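Local coordinates for phage-like element PBSX protein XepA (Bacillus subtilis subsp. subtilis str. 168, PDB 6I56) that is of unknown function, belongs to the phage-like element PBSX and does not seem to be involved in host cell lysis, at residues Ala53-Gly58 with Arg120-Asn125; Tyr75-Gly80 with Gln129-Val134; Ile84-Asn89 with Asp110-Ser115. All coordinates share one frame; numbering follows the deposited sequence.

Contact 1: Ala53-Gly58 with Arg120-Asn125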
loop_
_atom_site.group_PDB
_atom_site.type_symbol
_atom_site.label_atom_id
_atom_site.label_comp_id
_atom_site.label_asym_id
_atom_site.label_seq_id
_atom_site.Cartn_x
_atom_site.Cartn_y
_atom_site.Cartn_z
ATOM N N ALA B 53 -16.162 -34.257 -26.121
ATOM C CA ALA B 53 -16.401 -33.204 -25.122
ATOM C C ALA B 53 -17.127 -33.811 -23.918
ATOM O O ALA B 53 -17.916 -34.751 -24.103
ATOM C CB ALA B 53 -17.209 -32.104 -25.743
ATOM N N TYR B 54 -16.817 -33.344 -22.713
ATOM C CA TYR B 54 -17.682 -33.495 -21.520
ATOM C C TYR B 54 -18.322 -32.126 -21.262
ATOM O O TYR B 54 -17.591 -31.108 -21.301
ATOM C CB TYR B 54 -16.874 -33.988 -20.321
ATOM C CG TYR B 54 -17.586 -33.743 -19.018
ATOM C CD1 TYR B 54 -18.552 -34.623 -18.565
ATOM C CD2 TYR B 54 -17.337 -32.604 -18.275
ATOM C CE1 TYR B 54 -19.230 -34.402 -17.380
ATOM C CE2 TYR B 54 -18.016 -32.358 -17.095
ATOM C CZ TYR B 54 -18.957 -33.263 -16.643
ATOM O OH TYR B 54 -19.636 -32.986 -15.494
ATOM N N SER B 55 -19.644 -32.095 -21.081
ATOM C CA SER B 55 -20.441 -30.908 -20.666
ATOM C C SER B 55 -21.183 -31.216 -19.365
ATOM O O SER B 55 -22.114 -32.065 -19.390
ATOM C CB SER B 55 -21.406 -30.444 -21.699
ATOM O OG SER B 55 -20.704 -29.894 -22.782
ATOM N N GLN B 56 -20.807 -30.524 -18.286
ATOM C CA GLN B 56 -21.564 -30.560 -17.022
ATOM C C GLN B 56 -22.942 -29.962 -17.314
ATOM O O GLN B 56 -22.994 -28.972 -18.077
ATOM C CB GLN B 56 -20.813 -29.768 -15.961
ATOM C CG GLN B 56 -21.499 -29.734 -14.605
ATOM C CD GLN B 56 -20.737 -28.842 -13.627
ATOM O OE1 GLN B 56 -20.032 -27.907 -14.022
ATOM N NE2 GLN B 56 -20.862 -29.152 -12.341
ATOM N N LEU B 57 -24.008 -30.550 -16.757
ATOM C CA LEU B 57 -25.338 -29.902 -16.714
ATOM C C LEU B 57 -25.200 -28.550 -16.030
ATOM O O LEU B 57 -24.434 -28.433 -15.044
ATOM C CB LEU B 57 -26.325 -30.798 -15.965
ATOM C CG LEU B 57 -26.679 -32.091 -16.703
ATOM C CD1 LEU B 57 -27.736 -32.881 -15.940
ATOM C CD2 LEU B 57 -27.145 -31.792 -18.133
ATOM N N GLY B 58 -25.922 -27.554 -16.536
ATOM C CA GLY B 58 -26.012 -26.224 -15.919
ATOM C C GLY B 58 -26.226 -26.353 -14.419
ATOM O O GLY B 58 -27.095 -27.163 -13.979
ATOM N N ARG B 120 -21.209 -23.795 -15.723
ATOM C CA ARG B 120 -20.805 -25.181 -16.035
ATOM C C ARG B 120 -19.327 -25.238 -16.406
ATOM O O ARG B 120 -18.750 -24.215 -16.815
ATOM C CB ARG B 120 -21.673 -25.740 -17.166
ATOM C CG ARG B 120 -21.251 -25.286 -18.558
ATOM C CD ARG B 120 -22.093 -25.946 -19.632
ATOM N NE ARG B 120 -21.686 -25.446 -20.936
ATOM C CZ ARG B 120 -22.286 -25.745 -22.086
ATOM N NH1 ARG B 120 -23.342 -26.553 -22.090
ATOM N NH2 ARG B 120 -21.824 -25.238 -23.210
ATOM N N PHE B 121 -18.768 -26.436 -16.296
ATOM C CA PHE B 121 -17.496 -26.781 -16.955
ATOM C C PHE B 121 -17.825 -27.547 -18.237
ATOM O O PHE B 121 -18.788 -28.371 -18.241
ATOM C CB PHE B 121 -16.608 -27.624 -16.045
ATOM C CG PHE B 121 -15.969 -26.895 -14.891
ATOM C CD1 PHE B 121 -16.232 -25.557 -14.623
ATOM C CD2 PHE B 121 -15.141 -27.583 -14.027
ATOM C CE1 PHE B 121 -15.672 -24.927 -13.529
ATOM C CE2 PHE B 121 -14.574 -26.941 -12.942
ATOM C CZ PHE B 121 -14.832 -25.614 -12.699
ATOM N N ARG B 122 -17.065 -27.261 -19.291
ATOM C CA ARG B 122 -17.051 -28.028 -20.545
ATOM C C ARG B 122 -15.590 -28.342 -20.853
ATOM O O ARG B 122 -14.786 -27.425 -20.830
ATOM C CB ARG B 122 -17.758 -27.244 -21.661
ATOM C CG ARG B 122 -17.870 -27.981 -22.987
ATOM C CD ARG B 122 -18.822 -27.284 -23.954
ATOM N NE ARG B 122 -18.341 -25.945 -24.196
ATOM C CZ ARG B 122 -17.473 -25.606 -25.134
ATOM N NH1 ARG B 122 -17.004 -26.504 -25.980
ATOM N NH2 ARG B 122 -17.048 -24.354 -25.208
ATOM N N TYR B 123 -15.265 -29.613 -21.082
ATOM C CA TYR B 123 -13.891 -30.056 -21.384
ATOM C C TYR B 123 -13.885 -30.667 -22.785
ATOM O O TYR B 123 -14.641 -31.622 -23.026
ATOM C CB TYR B 123 -13.392 -31.081 -20.372
ATOM C CG TYR B 123 -11.920 -31.382 -20.531
ATOM C CD1 TYR B 123 -11.469 -32.292 -21.481
ATOM C CD2 TYR B 123 -10.974 -30.708 -19.765
ATOM C CE1 TYR B 123 -10.116 -32.542 -21.642
ATOM C CE2 TYR B 123 -9.622 -30.945 -19.915
ATOM C CZ TYR B 123 -9.193 -31.869 -20.860
ATOM O OH TYR B 123 -7.862 -32.090 -21.017
ATOM N N VAL B 124 -13.043 -30.161 -23.680
ATOM C CA VAL B 124 -12.931 -30.738 -25.040
ATOM C C VAL B 124 -11.561 -31.392 -25.138
ATOM O O VAL B 124 -10.539 -30.670 -25.063
ATOM C CB VAL B 124 -13.209 -29.723 -26.170
ATOM C CG1 VAL B 124 -14.556 -29.021 -25.957
ATOM C CG2 VAL B 124 -12.087 -28.709 -26.346
ATOM N N ASN B 125 -11.565 -32.721 -25.317
ATOM C CA ASN B 125 -10.321 -33.518 -25.481
ATOM C C ASN B 125 -9.670 -33.139 -26.802
ATOM O O ASN B 125 -10.394 -32.830 -27.732
ATOM C CB ASN B 125 -10.594 -35.014 -25.359
ATOM C CG ASN B 125 -9.327 -35.837 -25.395
ATOM O OD1 ASN B 125 -8.270 -35.392 -24.923
ATOM N ND2 ASN B 125 -9.425 -37.034 -25.970
HETATM O O HOH W 1 -24.511 -27.849 -20.321
#

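Contact 2: Tyr75-Gly80 with Gln129-Val134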
loop_
_atom_site.group_PDB
_atom_site.type_symbol
_atom_site.label_atom_id
_atom_site.label_comp_id
_atom_site.label_asym_id
_atom_site.label_seq_id
_atom_site.Cartn_x
_atom_site.Cartn_y
_atom_site.Cartn_z
ATOM N N TYR B 75 -6.801 -33.000 -14.816
ATOM C CA TYR B 75 -5.621 -33.850 -15.094
ATOM C C TYR B 75 -6.023 -34.847 -16.151
ATOM O O TYR B 75 -7.066 -35.491 -15.988
ATOM C CB TYR B 75 -5.173 -34.612 -13.843
ATOM C CG TYR B 75 -3.887 -35.357 -14.025
ATOM C CD1 TYR B 75 -2.662 -34.736 -13.836
ATOM C CD2 TYR B 75 -3.879 -36.692 -14.385
ATOM C CE1 TYR B 75 -1.463 -35.409 -14.041
ATOM C CE2 TYR B 75 -2.692 -37.384 -14.563
ATOM C CZ TYR B 75 -1.482 -36.740 -14.402
ATOM O OH TYR B 75 -0.307 -37.398 -14.588
ATOM N N ALA B 76 -5.230 -34.954 -17.198
ATOM C CA ALA B 76 -5.416 -35.944 -18.276
ATOM C C ALA B 76 -4.045 -36.353 -18.820
ATOM O O ALA B 76 -3.136 -35.507 -18.826
ATOM C CB ALA B 76 -6.312 -35.395 -19.366
ATOM N N ASP B 77 -3.935 -37.596 -19.281
ATOM C CA ASP B 77 -2.700 -38.131 -19.905
ATOM C C ASP B 77 -2.558 -37.582 -21.330
ATOM O O ASP B 77 -1.504 -37.770 -21.933
ATOM C CB ASP B 77 -2.698 -39.663 -19.853
ATOM C CG ASP B 77 -3.689 -40.313 -20.807
ATOM O OD1 ASP B 77 -4.856 -39.926 -20.791
ATOM O OD2 ASP B 77 -3.278 -41.189 -21.573
ATOM N N ARG B 78 -3.593 -36.930 -21.866
ATOM C CA ARG B 78 -3.532 -36.246 -23.183
ATOM C C ARG B 78 -4.095 -34.833 -23.058
ATOM O O ARG B 78 -4.871 -34.541 -22.143
ATOM C CB ARG B 78 -4.339 -36.991 -24.243
ATOM C CG ARG B 78 -3.995 -38.464 -24.392
ATOM C CD ARG B 78 -2.605 -38.653 -24.904
ATOM N NE ARG B 78 -2.289 -40.039 -25.137
ATOM C CZ ARG B 78 -1.050 -40.459 -25.337
ATOM N NH1 ARG B 78 -0.062 -39.582 -25.319
ATOM N NH2 ARG B 78 -0.784 -41.736 -25.582
ATOM N N GLU B 79 -3.720 -34.006 -24.015
ATOM C CA GLU B 79 -3.996 -32.556 -24.000
ATOM C C GLU B 79 -5.471 -32.298 -24.321
ATOM O O GLU B 79 -6.126 -33.096 -25.007
ATOM C CB GLU B 79 -3.019 -31.922 -24.973
ATOM C CG GLU B 79 -3.418 -30.611 -25.619
ATOM C CD GLU B 79 -2.392 -30.309 -26.718
ATOM O OE1 GLU B 79 -1.943 -31.267 -27.393
ATOM O OE2 GLU B 79 -1.997 -29.124 -26.897
ATOM N N GLY B 80 -5.990 -31.207 -23.792
ATOM C CA GLY B 80 -7.378 -30.771 -24.041
ATOM C C GLY B 80 -7.563 -29.357 -23.553
ATOM O O GLY B 80 -6.560 -28.739 -23.253
ATOM N N GLN B 129 -7.122 -39.968 -27.842
ATOM C CA GLN B 129 -7.960 -40.621 -26.820
ATOM C C GLN B 129 -7.282 -40.580 -25.446
ATOM O O GLN B 129 -6.109 -40.941 -25.342
ATOM C CB GLN B 129 -8.258 -42.072 -27.208
ATOM C CG GLN B 129 -9.179 -42.771 -26.218
ATOM C CD GLN B 129 -10.176 -43.656 -26.940
ATOM O OE1 GLN B 129 -10.910 -43.226 -27.831
ATOM N NE2 GLN B 129 -10.201 -44.925 -26.583
ATOM N N GLN B 130 -8.011 -40.135 -24.438
ATOM C CA GLN B 130 -7.535 -40.169 -23.030
ATOM C C GLN B 130 -7.545 -41.622 -22.577
ATOM O O GLN B 130 -8.389 -42.371 -23.055
ATOM C CB GLN B 130 -8.443 -39.357 -22.116
ATOM C CG GLN B 130 -8.586 -37.898 -22.517
ATOM C CD GLN B 130 -9.560 -37.210 -21.588
ATOM O OE1 GLN B 130 -10.543 -37.826 -21.158
ATOM N NE2 GLN B 130 -9.249 -35.966 -21.235
ATOM N N SER B 131 -6.640 -41.994 -21.691
ATOM C CA SER B 131 -6.760 -43.235 -20.896
ATOM C C SER B 131 -6.884 -42.857 -19.421
ATOM O O SER B 131 -7.281 -43.695 -18.623
ATOM C CB SER B 131 -5.609 -44.179 -21.196
ATOM O OG SER B 131 -4.425 -43.672 -20.613
ATOM N N GLU B 132 -6.623 -41.611 -19.036
ATOM C CA GLU B 132 -6.761 -41.168 -17.625
ATOM C C GLU B 132 -7.277 -39.716 -17.636
ATOM O O GLU B 132 -6.713 -38.892 -18.370
ATOM C CB GLU B 132 -5.408 -41.398 -16.938
ATOM C CG GLU B 132 -5.303 -40.753 -15.572
ATOM C CD GLU B 132 -3.984 -40.968 -14.833
ATOM O OE1 GLU B 132 -2.961 -41.247 -15.527
ATOM O OE2 GLU B 132 -3.969 -40.786 -13.589
ATOM N N PHE B 133 -8.324 -39.405 -16.881
ATOM C CA PHE B 133 -8.936 -38.053 -16.857
ATOM C C PHE B 133 -9.718 -37.882 -15.556
ATOM O O PHE B 133 -10.504 -38.794 -15.232
ATOM C CB PHE B 133 -9.826 -37.848 -18.074
ATOM C CG PHE B 133 -10.608 -36.558 -18.135
ATOM C CD1 PHE B 133 -10.011 -35.339 -17.858
ATOM C CD2 PHE B 133 -11.942 -36.548 -18.521
ATOM C CE1 PHE B 133 -10.729 -34.161 -17.951
ATOM C CE2 PHE B 133 -12.661 -35.363 -18.603
ATOM C CZ PHE B 133 -12.054 -34.166 -18.330
ATOM N N VAL B 134 -9.477 -36.779 -14.835
ATOM C CA VAL B 134 -10.318 -36.348 -13.687
ATOM C C VAL B 134 -10.481 -34.827 -13.794
ATOM O O VAL B 134 -9.563 -34.118 -14.278
ATOM C CB VAL B 134 -9.755 -36.773 -12.318
ATOM C CG1 VAL B 134 -9.636 -38.274 -12.188
ATOM C CG2 VAL B 134 -8.388 -36.153 -12.052
HETATM O O HOH W 2 -7.519 -34.241 -22.291
#

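Contact 3: Ile84-Asn89 with Asp110-Ser115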
loop_
_atom_site.group_PDB
_atom_site.type_symbol
_atom_site.label_atom_id
_atom_site.label_comp_id
_atom_site.label_asym_id
_atom_site.label_seq_id
_atom_site.Cartn_x
_atom_site.Cartn_y
_atom_site.Cartn_z
ATOM N N ILE B 84 -14.804 -22.680 -18.559
ATOM C CA ILE B 84 -15.780 -22.280 -17.517
ATOM C C ILE B 84 -16.791 -21.387 -18.221
ATOM O O ILE B 84 -16.372 -20.363 -18.810
ATOM C CB ILE B 84 -15.102 -21.565 -16.329
ATOM C CG1 ILE B 84 -14.047 -22.486 -15.698
ATOM C CG2 ILE B 84 -16.153 -21.094 -15.339
ATOM C CD1 ILE B 84 -13.399 -21.950 -14.427
ATOM N N GLU B 85 -18.063 -21.771 -18.173
ATOM C CA GLU B 85 -19.092 -21.061 -18.955
ATOM C C GLU B 85 -20.262 -20.663 -18.061
ATOM O O GLU B 85 -20.463 -21.258 -16.988
ATOM C CB GLU B 85 -19.494 -21.978 -20.088
ATOM C CG GLU B 85 -18.303 -22.550 -20.829
ATOM C CD GLU B 85 -18.648 -23.099 -22.200
ATOM O OE1 GLU B 85 -19.396 -24.095 -22.236
ATOM O OE2 GLU B 85 -18.175 -22.532 -23.198
ATOM N N GLU B 86 -21.015 -19.684 -18.539
ATOM C CA GLU B 86 -22.141 -19.063 -17.804
ATOM C C GLU B 86 -23.332 -18.891 -18.740
ATOM O O GLU B 86 -23.120 -18.712 -19.957
ATOM C CB GLU B 86 -21.691 -17.732 -17.211
ATOM C CG GLU B 86 -20.659 -17.921 -16.134
ATOM C CD GLU B 86 -20.317 -16.610 -15.487
ATOM O OE1 GLU B 86 -19.174 -16.260 -15.710
ATOM O OE2 GLU B 86 -21.229 -15.964 -14.861
ATOM N N SER B 87 -24.530 -18.939 -18.177
ATOM C CA SER B 87 -25.796 -18.795 -18.939
ATOM C C SER B 87 -26.842 -18.160 -18.027
ATOM O O SER B 87 -26.901 -18.547 -16.859
ATOM C CB SER B 87 -26.248 -20.125 -19.484
ATOM O OG SER B 87 -27.483 -19.973 -20.156
ATOM N N ASP B 88 -27.636 -17.238 -18.554
ATOM C CA ASP B 88 -28.813 -16.705 -17.827
ATOM C C ASP B 88 -30.027 -17.587 -18.087
ATOM O O ASP B 88 -30.956 -17.479 -17.298
ATOM C CB ASP B 88 -29.014 -15.218 -18.126
ATOM C CG ASP B 88 -28.285 -14.361 -17.074
ATOM O OD1 ASP B 88 -28.366 -14.690 -15.858
ATOM O OD2 ASP B 88 -27.624 -13.392 -17.468
ATOM N N ASN B 89 -30.017 -18.445 -19.107
ATOM C CA ASN B 89 -31.234 -19.238 -19.423
ATOM C C ASN B 89 -30.970 -20.757 -19.400
ATOM O O ASN B 89 -31.900 -21.497 -19.699
ATOM C CB ASN B 89 -31.874 -18.781 -20.737
ATOM C CG ASN B 89 -30.969 -18.993 -21.923
ATOM O OD1 ASN B 89 -29.920 -19.657 -21.834
ATOM N ND2 ASN B 89 -31.331 -18.365 -23.028
ATOM N N ASP B 110 -8.165 -20.017 -12.576
ATOM C CA ASP B 110 -8.380 -18.992 -11.526
ATOM C C ASP B 110 -9.755 -19.226 -10.914
ATOM O O ASP B 110 -10.615 -19.900 -11.557
ATOM C CB ASP B 110 -8.290 -17.593 -12.121
ATOM C CG ASP B 110 -6.908 -17.238 -12.654
ATOM O OD1 ASP B 110 -5.902 -17.735 -12.132
ATOM O OD2 ASP B 110 -6.843 -16.461 -13.593
ATOM N N TRP B 111 -9.966 -18.660 -9.718
ATOM C CA TRP B 111 -11.328 -18.424 -9.199
ATOM C C TRP B 111 -12.046 -17.529 -10.202
ATOM O O TRP B 111 -11.505 -16.464 -10.552
ATOM C CB TRP B 111 -11.296 -17.798 -7.811
ATOM C CG TRP B 111 -11.025 -18.798 -6.741
ATOM C CD1 TRP B 111 -9.853 -18.948 -6.045
ATOM C CD2 TRP B 111 -11.917 -19.810 -6.261
ATOM N NE1 TRP B 111 -9.964 -19.984 -5.167
ATOM C CE2 TRP B 111 -11.212 -20.538 -5.277
ATOM C CE3 TRP B 111 -13.237 -20.167 -6.556
ATOM C CZ2 TRP B 111 -11.791 -21.607 -4.590
ATOM C CZ3 TRP B 111 -13.804 -21.226 -5.889
ATOM C CH2 TRP B 111 -13.093 -21.926 -4.918
ATOM N N VAL B 112 -13.216 -17.933 -10.645
ATOM C CA VAL B 112 -14.049 -17.109 -11.574
ATOM C C VAL B 112 -15.243 -16.628 -10.764
ATOM O O VAL B 112 -15.998 -17.500 -10.273
ATOM C CB VAL B 112 -14.479 -17.931 -12.792
ATOM C CG1 VAL B 112 -15.524 -17.187 -13.608
ATOM C CG2 VAL B 112 -13.277 -18.340 -13.637
ATOM N N TYR B 113 -15.409 -15.312 -10.636
ATOM C CA TYR B 113 -16.528 -14.707 -9.894
ATOM C C TYR B 113 -17.703 -14.667 -10.877
ATOM O O TYR B 113 -17.551 -14.073 -11.911
ATOM C CB TYR B 113 -16.091 -13.364 -9.280
ATOM C CG TYR B 113 -15.178 -13.555 -8.093
ATOM C CD1 TYR B 113 -13.828 -13.861 -8.277
ATOM C CD2 TYR B 113 -15.656 -13.518 -6.789
ATOM C CE1 TYR B 113 -12.992 -14.128 -7.210
ATOM C CE2 TYR B 113 -14.839 -13.802 -5.713
ATOM C CZ TYR B 113 -13.504 -14.118 -5.925
ATOM O OH TYR B 113 -12.655 -14.387 -4.889
ATOM N N LEU B 114 -18.797 -15.345 -10.570
ATOM C CA LEU B 114 -19.901 -15.605 -11.527
ATOM C C LEU B 114 -20.809 -14.386 -11.603
ATOM O O LEU B 114 -20.902 -13.689 -10.597
ATOM C CB LEU B 114 -20.641 -16.863 -11.071
ATOM C CG LEU B 114 -19.781 -18.123 -11.080
ATOM C CD1 LEU B 114 -20.467 -19.279 -10.341
ATOM C CD2 LEU B 114 -19.398 -18.500 -12.492
ATOM N N SER B 115 -21.464 -14.145 -12.746
ATOM C CA SER B 115 -22.466 -13.053 -12.901
ATOM C C SER B 115 -23.834 -13.599 -13.359
ATOM O O SER B 115 -24.861 -13.104 -12.904
ATOM C CB SER B 115 -21.959 -12.001 -13.836
ATOM O OG SER B 115 -21.142 -12.604 -14.815
#

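Contact 1: Ala53-Gly58 with Arg120-Asn125
Ala53 faces Val124 as a non-hydrogen-bonded antiparallel pair, the methyl CB of Ala53 lying 4.1 Å from CG1 of Val124. Tyr54 and Tyr123 form the hydrogen-bonded pair that follows: N of each donates to O of the other at 2.8 Å. The two tyrosine side chains project to the same face of the sheet, but the Tyr123 ring leads away from the 53-58 segment. On the reverse face, Ser55 OG rests alongside the aliphatic stem of Arg122, 3.4 Å from its CD, and the same hydroxyl lies over one face of the Arg120 guanidinium. At Gln56 the pairing changes character. Its N still donates to Phe121 O at 3.0 Å, but the return bond goes from Phe121 N to the side-chain OE1 of Gln56, also 3.0 Å, in the plane of the amide carbonyl. With CG anti to the backbone N (chi1 -180°) and the chain extended, the amide is carried beside the Phe121 backbone, where it takes the place a main-chain carbonyl would fill in a regular pair. O of Gln56 instead accepts from a water at 2.9 Å. NE2 of Gln56 is hydrogen-bonded to OE1 of Gln137 on strand 133-140. Within this chain the segment lies on an outermost strand, 53-60, of a four-stranded antiparallel sheet; Glu85 of strand 80-87, across strand 118-125, bridges Arg120 and Arg122 on one face, while Tyr54, Gln56 and Phe121 pack on the other against strands 41-44 and 133-140 of the opposing sheet.

Contact 2: Tyr75-Gly80 with Gln129-Val134
Tyr75, Asp77 and Glu132 dominate the meeting of these segments. CD of Glu132 lies at the edge of the Tyr75 ring, in its plane and 3.8 Å from CE2 of Tyr75, and the carboxylate is turned 68° against the ring. Glu132 reaches this edge through an extended chain, its CG anti to the backbone N (chi1 169°). Arg117 of a neighbouring subunit makes a cation-pi contact with Tyr75 and a long, weak ion pair with Glu132, so the pair belongs to a subunit interface. Through its backbone, Tyr75 exchanges two hydrogen bonds with Val134, and its CB packs 4.0 Å from CG2 of Val134. These bonds join strands 69-76 and 133-140, the two inner strands of one antiparallel sheet of a beta sandwich; beyond Ala76 and Phe133, a non-hydrogen-bonded pair, regular pairing gives way to bonds made by a side chain. Asp77 N still donates to Glu132 O at 3.2 Å, but the carboxylate then takes over. Its OD1 accepts from Ser131 N at 2.9 Å and from Glu132 N at 3.0 Å. Both donors approach from the same face of the carboxylate, the first on the syn side and 25° out of plane, the second from well above it. Ser131 OG donates to OD2 of Asp77 at 2.9 Å, again from above the plane, so that three bonds fix the rotation of this carboxylate over the 131-132 turn. On the inner side, Gln130 places NE2 above one face of the Phe133 ring, towards its rim, and 3.5 Å from CB of Ala76. A water links this NE2 to Arg78 O, while Leu48 N holds the amide oxygen.

Contact 3: Ile84-Asn89 with Asp110-Ser115
Ser115 N donates to OE2 of Glu86 at 2.8 Å in a nearly straight bond (N-H...O 168°), meeting the oxygen on its syn side, 21° out of the carboxylate plane. Ser115 OG adds a weak bond to the same oxygen at 3.4 Å. The glutamate stem runs across Leu114, whose CD2 lies 3.7 Å from CD of Glu86. Two residues before Glu86 and Leu114, Ile84 and Val112 reach toward each other tip to tip, CD1 of Ile84 standing 3.7 Å from CG2 of Val112. No backbone-to-backbone bond joins the segments. Their touching parts run in nearly the same direction, end to end 5° apart; they come from strand 80-87 of one sheet and from strand 107-113 of the other with the loop that follows it, so their side chains meet across the sandwich core. Val70 of strand 69-76 packs on both Ile84 and Leu114, and Tyr119 touches Leu114 from strand 118-125. Around the carboxylate, Lys116 N gives OE2 a further bond and Thr96 OG1 is hydrogen-bonded to OE1. Both oxygens of Glu86 are therefore provided for despite its burial. Two successive backbone N-H groups converge on OE2, an arrangement that would probably favour the ionised form of the glutamate.

All three contacts belong to the same beta sandwich. Contact 1 lies within one sheet, contact 2 within the other, and contact 3 spans the two. Contact 1 sits about 14 Å from contact 2 and about 13 Å from contact 3, centre to centre, and touches both, among other places through its inward aromatics: Tyr123 CG is 3.6 Å from Phe133 CZ, and Phe121 CE1 is 3.6 Å from Ile84 CG1. Salt bridges from Arg120 and Arg122 to Glu85 add a polar link to contact 3. Contacts 2 and 3, with centres about 24 Å apart, adjoin along the chain between strands 69-76 and 80-87. Between subunits they come together, as Tyr75 OH makes a weak hydrogen bond to Asp88 O of a neighbouring subunit.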